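Regulatory protein cox (Enterobacteria phage P2, PDB 4LHF) binds DNA and represses the Pc promoter, which controls the genes for the immunity repressor C and the integrase of phage P2. Local coordinates at residues 25-28 with 29-32; 10-13 with 14-18; 56-59 with 60-63. One frame throughout, in Å; residues are numbered along the deposited sequence.

Contact 1: 25-28 with 29-32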
ATOM      1  N   THR A  25       2.858  11.219   7.902  1.00 77.35           N
ATOM      2  CA  THR A  25       1.998  11.603   6.793  1.00 73.64           C
ATOM      3  C   THR A  25       2.822  12.092   5.604  1.00 75.94           C
ATOM      4  O   THR A  25       2.566  11.716   4.454  1.00 88.47           O
ATOM      5  CB  THR A  25       1.007  12.697   7.230  1.00 78.16           C
ATOM      6  OG1 THR A  25       0.148  12.180   8.254  1.00 83.66           O
ATOM      7  CG2 THR A  25       0.164  13.162   6.057  1.00 90.88           C
ATOM      8  N   GLY A  26       3.820  12.920   5.895  1.00 76.08           N
ATOM      9  CA  GLY A  26       4.685  13.467   4.867  1.00 72.36           C
ATOM     10  C   GLY A  26       5.433  12.381   4.123  1.00 84.24           C
ATOM     11  O   GLY A  26       5.570  12.437   2.899  1.00100.11           O
ATOM     12  N   ALA A  27       5.912  11.388   4.866  1.00 82.08           N
ATOM     13  CA  ALA A  27       6.606  10.249   4.276  1.00 81.39           C
ATOM     14  C   ALA A  27       5.729   9.534   3.255  1.00 84.83           C
ATOM     15  O   ALA A  27       6.176   9.210   2.154  1.00 87.59           O
ATOM     16  CB  ALA A  27       7.042   9.281   5.358  1.00 68.76           C
ATOM     17  N   VAL A  28       4.476   9.299   3.628  1.00 85.08           N
ATOM     18  CA  VAL A  28       3.540   8.595   2.762  1.00 78.99           C
ATOM     19  C   VAL A  28       3.168   9.425   1.534  1.00 82.72           C
ATOM     20  O   VAL A  28       3.049   8.888   0.434  1.00 90.99           O
ATOM     21  CB  VAL A  28       2.275   8.161   3.537  1.00 77.08           C
ATOM     22  CG1 VAL A  28       1.237   7.570   2.596  1.00 74.99           C
ATOM     23  CG2 VAL A  28       2.646   7.156   4.608  1.00 79.25           C
ATOM     24  N   ARG A  29       3.000  10.732   1.718  1.00 90.69           N
ATOM     25  CA  ARG A  29       2.709  11.600   0.584  1.00 89.84           C
ATOM     26  C   ARG A  29       3.889  11.600  -0.379  1.00 87.32           C
ATOM     27  O   ARG A  29       3.705  11.633  -1.601  1.00 99.39           O
ATOM     28  CB  ARG A  29       2.381  13.017   1.044  1.00 88.64           C
ATOM     29  CG  ARG A  29       1.140  13.601   0.380  1.00 89.44           C
ATOM     30  CD  ARG A  29       1.022  15.100   0.621  1.00118.43           C
ATOM     31  NE  ARG A  29       1.344  15.464   1.995  1.00139.77           N
ATOM     32  CZ  ARG A  29       2.435  16.133   2.351  1.00129.81           C
ATOM     33  NH1 ARG A  29       2.647  16.417   3.626  1.00111.46           N
ATOM     34  NH2 ARG A  29       3.309  16.522   1.431  1.00125.98           N
ATOM     35  N   ARG A  30       5.100  11.548   0.172  1.00 86.89           N
ATOM     36  CA  ARG A  30       6.305  11.426  -0.646  1.00 85.77           C
ATOM     37  C   ARG A  30       6.332  10.095  -1.395  1.00 84.18           C
ATOM     38  O   ARG A  30       6.782  10.034  -2.544  1.00100.55           O
ATOM     39  CB  ARG A  30       7.559  11.592   0.213  1.00 97.85           C
ATOM     40  CG  ARG A  30       7.807  13.029   0.671  1.00104.77           C
ATOM     41  CD  ARG A  30       9.190  13.210   1.281  1.00104.16           C
ATOM     42  NE  ARG A  30       9.259  12.827   2.690  1.00118.64           N
ATOM     43  CZ  ARG A  30       8.990  13.652   3.699  1.00122.75           C
ATOM     44  NH1 ARG A  30       8.604  14.899   3.458  1.00125.80           N
ATOM     45  NH2 ARG A  30       9.093  13.229   4.952  1.00100.86           N
ATOM     46  N   MET A  31       5.860   9.038  -0.737  1.00 91.47           N
ATOM     47  CA  MET A  31       5.744   7.732  -1.376  1.00 81.66           C
ATOM     48  C   MET A  31       4.792   7.808  -2.563  1.00 82.87           C
ATOM     49  O   MET A  31       5.056   7.238  -3.617  1.00100.86           O
ATOM     50  CB  MET A  31       5.224   6.683  -0.394  1.00 76.72           C
ATOM     51  CG  MET A  31       6.174   6.370   0.757  1.00 79.01           C
ATOM     52  SD  MET A  31       5.556   5.033   1.803  1.00 93.16           S
ATOM     53  CE  MET A  31       5.560   3.672   0.643  1.00 68.70           C
ATOM     54  N   ILE A  32       3.682   8.518  -2.383  1.00 78.81           N
ATOM     55  CA  ILE A  32       2.698   8.691  -3.445  1.00 80.56           C
ATOM     56  C   ILE A  32       3.283   9.475  -4.614  1.00 93.64           C
ATOM     57  O   ILE A  32       3.082   9.114  -5.776  1.00 99.41           O
ATOM     58  CB  ILE A  32       1.429   9.393  -2.923  1.00 84.85           C
ATOM     59  CG1 ILE A  32       0.728   8.512  -1.887  1.00 69.93           C
ATOM     60  CG2 ILE A  32       0.481   9.715  -4.066  1.00 83.03           C
ATOM     61  CD1 ILE A  32      -0.568   9.091  -1.374  1.00 80.48           C
TER
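G26 O takes the backbone N-H of R30 at 2.9 Å, and the side chain of R30 then folds back over the same oxygen. R30 CG passes 3.2 Å from G26 O, a bend at chi3 (-83°) turns the chain round, and the guanidinium comes to lie with one face over the 26-27 peptide. G26 O sits 3.6 Å above the plane of the R30 guanidinium, over its centre, with A27 N over the same face but nearer the rim. R29 approaches G26 along a different path: its NH1 is 3.8 Å from G26 CA, which lies over a face of the R29 guanidinium, while R29 NE makes a weak hydrogen bond to Y14 OH. All this is built on a regular helical turn, in which R29 N reaches T25 O at 2.9 Å. Helix 25-34 is the second helix of the helix-turn-helix, the position of the recognition helix in such proteins, and two exposed arginines on it are consistent with DNA binding. V28 points away from the following turn and packs on Y14, A18 and I21 of helix 14-21. One turn on, M31 CG, anti to its own carbonyl carbon (chi1 -66°), lies 3.2 Å from A27 O. I32 CG1 lies likewise beside V28 O, at 3.3 Å, and the backbone N of I32 is hydrogen-bonded to that same oxygen.

Contact 2: 10-13 with 14-18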
ATOM      1  N   ASP A  10     -12.717  -0.602   0.867  1.00 85.04           N
ATOM      2  CA  ASP A  10     -11.561  -0.986   0.067  1.00 79.54           C
ATOM      3  C   ASP A  10     -10.565   0.156  -0.090  1.00 76.36           C
ATOM      4  O   ASP A  10      -9.531   0.001  -0.739  1.00 80.04           O
ATOM      5  CB  ASP A  10     -12.000  -1.490  -1.308  1.00 77.36           C
ATOM      6  CG  ASP A  10     -12.718  -2.821  -1.236  1.00 74.68           C
ATOM      7  OD1 ASP A  10     -12.548  -3.533  -0.224  1.00 83.00           O
ATOM      8  OD2 ASP A  10     -13.447  -3.159  -2.191  1.00 90.83           O
ATOM      9  N   ALA A  11     -10.880   1.301   0.503  1.00 75.24           N
ATOM     10  CA  ALA A  11      -9.994   2.455   0.421  1.00 78.00           C
ATOM     11  C   ALA A  11      -9.978   3.264   1.709  1.00 72.13           C
ATOM     12  O   ALA A  11     -11.019   3.474   2.333  1.00 71.90           O
ATOM     13  CB  ALA A  11     -10.373   3.338  -0.753  1.00 76.17           C
ATOM     14  N   ILE A  12      -8.793   3.714   2.108  1.00 72.70           N
ATOM     15  CA  ILE A  12      -8.683   4.580   3.280  1.00 70.52           C
ATOM     16  C   ILE A  12      -7.784   5.773   2.993  1.00 73.31           C
ATOM     17  O   ILE A  12      -6.811   5.646   2.260  1.00 76.93           O
ATOM     18  CB  ILE A  12      -8.149   3.833   4.526  1.00 65.95           C
ATOM     19  CG1 ILE A  12      -6.791   3.189   4.239  1.00 67.31           C
ATOM     20  CG2 ILE A  12      -9.152   2.794   5.000  1.00 68.88           C
ATOM     21  CD1 ILE A  12      -6.157   2.544   5.453  1.00 63.79           C
ATOM     22  N   PRO A  13      -8.117   6.941   3.565  1.00 71.26           N
ATOM     23  CA  PRO A  13      -7.294   8.139   3.378  1.00 68.05           C
ATOM     24  C   PRO A  13      -5.848   7.847   3.750  1.00 75.45           C
ATOM     25  O   PRO A  13      -5.605   7.093   4.689  1.00 87.92           O
ATOM     26  CB  PRO A  13      -7.909   9.135   4.360  1.00 75.65           C
ATOM     27  CG  PRO A  13      -9.328   8.711   4.470  1.00 66.32           C
ATOM     28  CD  PRO A  13      -9.296   7.211   4.405  1.00 76.92           C
ATOM     29  N   TYR A  14      -4.909   8.432   3.014  1.00 76.50           N
ATOM     30  CA  TYR A  14      -3.499   8.072   3.139  1.00 77.05           C
ATOM     31  C   TYR A  14      -2.917   8.346   4.526  1.00 78.51           C
ATOM     32  O   TYR A  14      -1.871   7.803   4.885  1.00 83.79           O
ATOM     33  CB  TYR A  14      -2.664   8.765   2.056  1.00 75.45           C
ATOM     34  CG  TYR A  14      -2.380  10.225   2.319  1.00 86.49           C
ATOM     35  CD1 TYR A  14      -1.130  10.636   2.762  1.00 81.51           C
ATOM     36  CD2 TYR A  14      -3.355  11.194   2.117  1.00 83.14           C
ATOM     37  CE1 TYR A  14      -0.858  11.964   2.999  1.00 85.22           C
ATOM     38  CE2 TYR A  14      -3.092  12.531   2.353  1.00 78.08           C
ATOM     39  CZ  TYR A  14      -1.841  12.909   2.796  1.00 88.98           C
ATOM     40  OH  TYR A  14      -1.566  14.235   3.033  1.00101.93           O
ATOM     41  N   GLN A  15      -3.599   9.180   5.305  1.00 82.91           N
ATOM     42  CA  GLN A  15      -3.170   9.471   6.670  1.00 80.39           C
ATOM     43  C   GLN A  15      -3.407   8.271   7.584  1.00 83.89           C
ATOM     44  O   GLN A  15      -2.565   7.935   8.418  1.00 81.51           O
ATOM     45  CB  GLN A  15      -3.904  10.693   7.220  1.00 83.19           C
ATOM     46  CG  GLN A  15      -3.769  11.941   6.366  1.00 76.75           C
ATOM     47  CD  GLN A  15      -4.915  12.101   5.386  1.00 77.00           C
ATOM     48  OE1 GLN A  15      -5.383  11.131   4.793  1.00 82.62           O
ATOM     49  NE2 GLN A  15      -5.379  13.334   5.220  1.00 82.18           N
ATOM     50  N   GLU A  16      -4.562   7.633   7.425  1.00 75.71           N
ATOM     51  CA  GLU A  16      -4.886   6.425   8.177  1.00 76.06           C
ATOM     52  C   GLU A  16      -3.940   5.294   7.790  1.00 77.43           C
ATOM     53  O   GLU A  16      -3.469   4.538   8.647  1.00 82.45           O
ATOM     54  CB  GLU A  16      -6.336   6.010   7.922  1.00 75.06           C
ATOM     55  CG  GLU A  16      -6.747   4.713   8.607  1.00 95.26           C
ATOM     56  CD  GLU A  16      -6.920   4.858  10.111  1.00 99.74           C
ATOM     57  OE1 GLU A  16      -6.888   5.999  10.619  1.00104.42           O
ATOM     58  OE2 GLU A  16      -7.090   3.820  10.786  1.00110.14           O
ATOM     59  N   PHE A  17      -3.667   5.188   6.493  1.00 73.53           N
ATOM     60  CA  PHE A  17      -2.714   4.212   5.982  1.00 77.09           C
ATOM     61  C   PHE A  17      -1.334   4.477   6.575  1.00 65.10           C
ATOM     62  O   PHE A  17      -0.579   3.548   6.861  1.00 77.59           O
ATOM     63  CB  PHE A  17      -2.653   4.273   4.454  1.00 75.08           C
ATOM     64  CG  PHE A  17      -1.772   3.226   3.840  1.00 73.75           C
ATOM     65  CD1 PHE A  17      -2.252   1.947   3.616  1.00 73.50           C
ATOM     66  CD2 PHE A  17      -0.468   3.520   3.479  1.00 78.03           C
ATOM     67  CE1 PHE A  17      -1.446   0.979   3.049  1.00 64.96           C
ATOM     68  CE2 PHE A  17       0.344   2.557   2.913  1.00 77.57           C
ATOM     69  CZ  PHE A  17      -0.146   1.285   2.697  1.00 71.27           C
ATOM     70  N   ALA A  18      -1.020   5.755   6.757  1.00 77.03           N
ATOM     71  CA  ALA A  18       0.226   6.157   7.393  1.00 67.28           C
ATOM     72  C   ALA A  18       0.254   5.684   8.840  1.00 67.35           C
ATOM     73  O   ALA A  18       1.277   5.200   9.321  1.00 80.13           O
ATOM     74  CB  ALA A  18       0.390   7.664   7.330  1.00 75.90           C
TER
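Y14 follows directly on P13, the N-cap residue, where strand 11-13 gives way to the first helix of the helix-turn-helix; the axes of the strand and of 14-18 lie at 89°, so the chain turns a square corner. Y14 CB is 3.7 Å from P13 C, but the ring leaves the strand: with CG held between the backbone N and the carbonyl carbon (chi1 77°), it is turned toward T25 and I32 of helix 25-34. Q15 does the reverse. Its chain bends at chi2, which brings OE1 back alongside the proline ring, 3.2 Å from P13 CB, while Q15 CG lies over the rim of one face of the Y14 ring. E16 offers its backbone N to P13 O in a weak, bent hydrogen bond of 3.0 Å, and its CG rests 3.9 Å from I12 CD1 before the carboxylate heads off. F17 N gives P13 O a second bond, longer at 3.3 Å but nearly straight (167°). P13 O thus receives two amides of the first turn, that of E16 only weakly. The F17 ring, packed edge-to-face with W62 and also touching V57, meets I12 at its own edge. There the I12 chain extends from the strand to the first turn of the helix: CD1 lies 4.0 Å from F17 CB and 3.8 Å from F17 N.

Contact 3: 56-59 with 60-63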
ATOM      1  N   TRP A  56      -6.549   8.647  -1.440  1.00 73.88           N
ATOM      2  CA  TRP A  56      -7.000   7.439  -0.762  1.00 71.56           C
ATOM      3  C   TRP A  56      -6.231   6.232  -1.275  1.00 74.14           C
ATOM      4  O   TRP A  56      -6.105   6.035  -2.477  1.00 84.22           O
ATOM      5  CB  TRP A  56      -8.494   7.216  -1.002  1.00 62.43           C
ATOM      6  CG  TRP A  56      -9.389   8.242  -0.381  1.00 67.08           C
ATOM      7  CD1 TRP A  56      -9.400   9.583  -0.633  1.00 79.47           C
ATOM      8  CD2 TRP A  56     -10.429   8.006   0.577  1.00 64.77           C
ATOM      9  NE1 TRP A  56     -10.373  10.197   0.118  1.00 86.11           N
ATOM     10  CE2 TRP A  56     -11.019   9.252   0.868  1.00 79.57           C
ATOM     11  CE3 TRP A  56     -10.912   6.861   1.219  1.00 80.29           C
ATOM     12  CZ2 TRP A  56     -12.068   9.386   1.775  1.00 79.77           C
ATOM     13  CZ3 TRP A  56     -11.956   6.997   2.119  1.00 72.32           C
ATOM     14  CH2 TRP A  56     -12.521   8.250   2.389  1.00 72.80           C
ATOM     15  N   VAL A  57      -5.714   5.422  -0.361  1.00 78.49           N
ATOM     16  CA  VAL A  57      -5.074   4.174  -0.743  1.00 70.88           C
ATOM     17  C   VAL A  57      -6.118   3.086  -0.961  1.00 71.12           C
ATOM     18  O   VAL A  57      -6.968   2.840  -0.093  1.00 84.40           O
ATOM     19  CB  VAL A  57      -4.057   3.715   0.310  1.00 75.93           C
ATOM     20  CG1 VAL A  57      -3.479   2.363  -0.070  1.00 71.09           C
ATOM     21  CG2 VAL A  57      -2.955   4.749   0.458  1.00 71.60           C
ATOM     22  N   TYR A  58      -6.051   2.460  -2.135  1.00 73.22           N
ATOM     23  CA  TYR A  58      -6.939   1.368  -2.507  1.00 72.72           C
ATOM     24  C   TYR A  58      -6.313   0.050  -2.074  1.00 72.71           C
ATOM     25  O   TYR A  58      -5.302  -0.379  -2.628  1.00 86.87           O
ATOM     26  CB  TYR A  58      -7.174   1.379  -4.017  1.00 64.65           C
ATOM     27  CG  TYR A  58      -8.276   0.458  -4.485  1.00 64.05           C
ATOM     28  CD1 TYR A  58      -9.594   0.677  -4.111  1.00 69.71           C
ATOM     29  CD2 TYR A  58      -8.000  -0.618  -5.317  1.00 70.08           C
ATOM     30  CE1 TYR A  58     -10.606  -0.159  -4.541  1.00 83.47           C
ATOM     31  CE2 TYR A  58      -9.006  -1.459  -5.755  1.00 63.03           C
ATOM     32  CZ  TYR A  58     -10.306  -1.226  -5.364  1.00 76.75           C
ATOM     33  OH  TYR A  58     -11.312  -2.061  -5.795  1.00 84.57           O
ATOM     34  N   LEU A  59      -6.925  -0.585  -1.082  1.00 73.62           N
ATOM     35  CA  LEU A  59      -6.335  -1.738  -0.397  1.00 72.42           C
ATOM     36  C   LEU A  59      -6.270  -3.078  -1.153  1.00 69.76           C
ATOM     37  O   LEU A  59      -5.301  -3.820  -0.985  1.00 74.36           O
ATOM     38  CB  LEU A  59      -6.996  -1.924   0.972  1.00 83.12           C
ATOM     39  CG  LEU A  59      -6.862  -0.701   1.881  1.00 64.85           C
ATOM     40  CD1 LEU A  59      -7.725  -0.833   3.125  1.00 61.55           C
ATOM     41  CD2 LEU A  59      -5.407  -0.502   2.257  1.00 60.16           C
ATOM     42  N   PRO A  60      -7.299  -3.413  -1.957  1.00 69.23           N
ATOM     43  CA  PRO A  60      -7.190  -4.667  -2.715  1.00 77.28           C
ATOM     44  C   PRO A  60      -5.970  -4.712  -3.630  1.00 78.84           C
ATOM     45  O   PRO A  60      -5.273  -5.727  -3.674  1.00 85.84           O
ATOM     46  CB  PRO A  60      -8.469  -4.674  -3.554  1.00 68.69           C
ATOM     47  CG  PRO A  60      -9.442  -3.918  -2.736  1.00 57.70           C
ATOM     48  CD  PRO A  60      -8.652  -2.834  -2.063  1.00 66.20           C
ATOM     49  N   ALA A  61      -5.716  -3.621  -4.345  1.00 75.27           N
ATOM     50  CA  ALA A  61      -4.558  -3.534  -5.224  1.00 65.53           C
ATOM     51  C   ALA A  61      -3.266  -3.668  -4.425  1.00 71.99           C
ATOM     52  O   ALA A  61      -2.328  -4.347  -4.845  1.00 88.36           O
ATOM     53  CB  ALA A  61      -4.572  -2.221  -5.986  1.00 57.70           C
ATOM     54  N   TRP A  62      -3.238  -3.019  -3.265  1.00 71.99           N
ATOM     55  CA  TRP A  62      -2.078  -3.033  -2.382  1.00 62.70           C
ATOM     56  C   TRP A  62      -1.749  -4.446  -1.913  1.00 70.44           C
ATOM     57  O   TRP A  62      -0.627  -4.924  -2.089  1.00 81.31           O
ATOM     58  CB  TRP A  62      -2.331  -2.103  -1.191  1.00 72.19           C
ATOM     59  CG  TRP A  62      -1.348  -2.210  -0.063  1.00 72.41           C
ATOM     60  CD1 TRP A  62      -1.602  -2.652   1.204  1.00 70.09           C
ATOM     61  CD2 TRP A  62       0.040  -1.851  -0.092  1.00 66.77           C
ATOM     62  NE1 TRP A  62      -0.460  -2.595   1.963  1.00 70.13           N
ATOM     63  CE2 TRP A  62       0.561  -2.110   1.193  1.00 69.23           C
ATOM     64  CE3 TRP A  62       0.890  -1.344  -1.077  1.00 75.47           C
ATOM     65  CZ2 TRP A  62       1.897  -1.878   1.514  1.00 72.12           C
ATOM     66  CZ3 TRP A  62       2.215  -1.115  -0.756  1.00 72.36           C
ATOM     67  CH2 TRP A  62       2.705  -1.381   0.531  1.00 77.40           C
ATOM     68  N   ASN A  63      -2.739  -5.123  -1.341  1.00 80.02           N
ATOM     69  CA  ASN A  63      -2.532  -6.461  -0.795  1.00 80.62           C
ATOM     70  C   ASN A  63      -2.308  -7.539  -1.854  1.00 73.42           C
ATOM     71  O   ASN A  63      -1.485  -8.438  -1.664  1.00 81.67           O
ATOM     72  CB  ASN A  63      -3.679  -6.843   0.139  1.00 68.64           C
ATOM     73  CG  ASN A  63      -3.686  -6.017   1.412  1.00 75.28           C
ATOM     74  OD1 ASN A  63      -2.651  -5.848   2.060  1.00 72.65           O
ATOM     75  ND2 ASN A  63      -4.848  -5.484   1.768  1.00 73.75           N
TER
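Between Y58 and N63 the backbone passes from strand into helix: Y58 O, at the N-cap, receives W62 N in a weak hydrogen bond of 3.4 Å, and L59 O receives N63 N at 2.9 Å in an almost linear one (173°). Here strand 54-58, the middle strand of the three-stranded antiparallel sheet that accompanies the helix-turn-helix, runs straight into the long helix 59-72. P60 stands in the first turn of that helix and uses its ring as an apolar surface. Its CD lies 3.8 Å from the centroid of the Y58 ring and only 5° off the normal, a CH-pi contact over the middle of the face, with the two side chains crossing at about a right angle. Y58 reaches this place because CG is anti to its backbone N (chi1 -169°), which carries the ring forward along the chain. A61 meets the same ring at its edge, near the ring plane, with CB 3.8 Å from Y58 CD2. L59 CB lies beside P60 CD, in its covalently linked neighbour, at 3.6 Å, and L59 CD2 is only marginally near W62 CD1, at 4.5 Å. The W62 indole leads away to touch L37 and P38. N63 curls its amide back toward the turn, placing ND2 3.2 Å from L59 O, at too poor an angle for a hydrogen bond.

Along the chain contact 2 comes first, then contact 1, then contact 3. Contacts 2 and 1 have centres about 11 Å apart and lie on the two successive helices of the helix-turn-helix, which pack directly on each other. Contacts 2 and 3, about 9 Å apart between centres, are both strand-to-helix junctions. Their strands, 11-13 and 54-58, are antiparallel neighbours in one sheet, joined by I12 O and V57 N at 2.9 Å, a probable hydrogen bond. Contacts 1 and 3 do not touch, with centres about 15 Å apart. Contact 2 thus connects the probable DNA-reading helix to the sheet from which helix 59-72 departs.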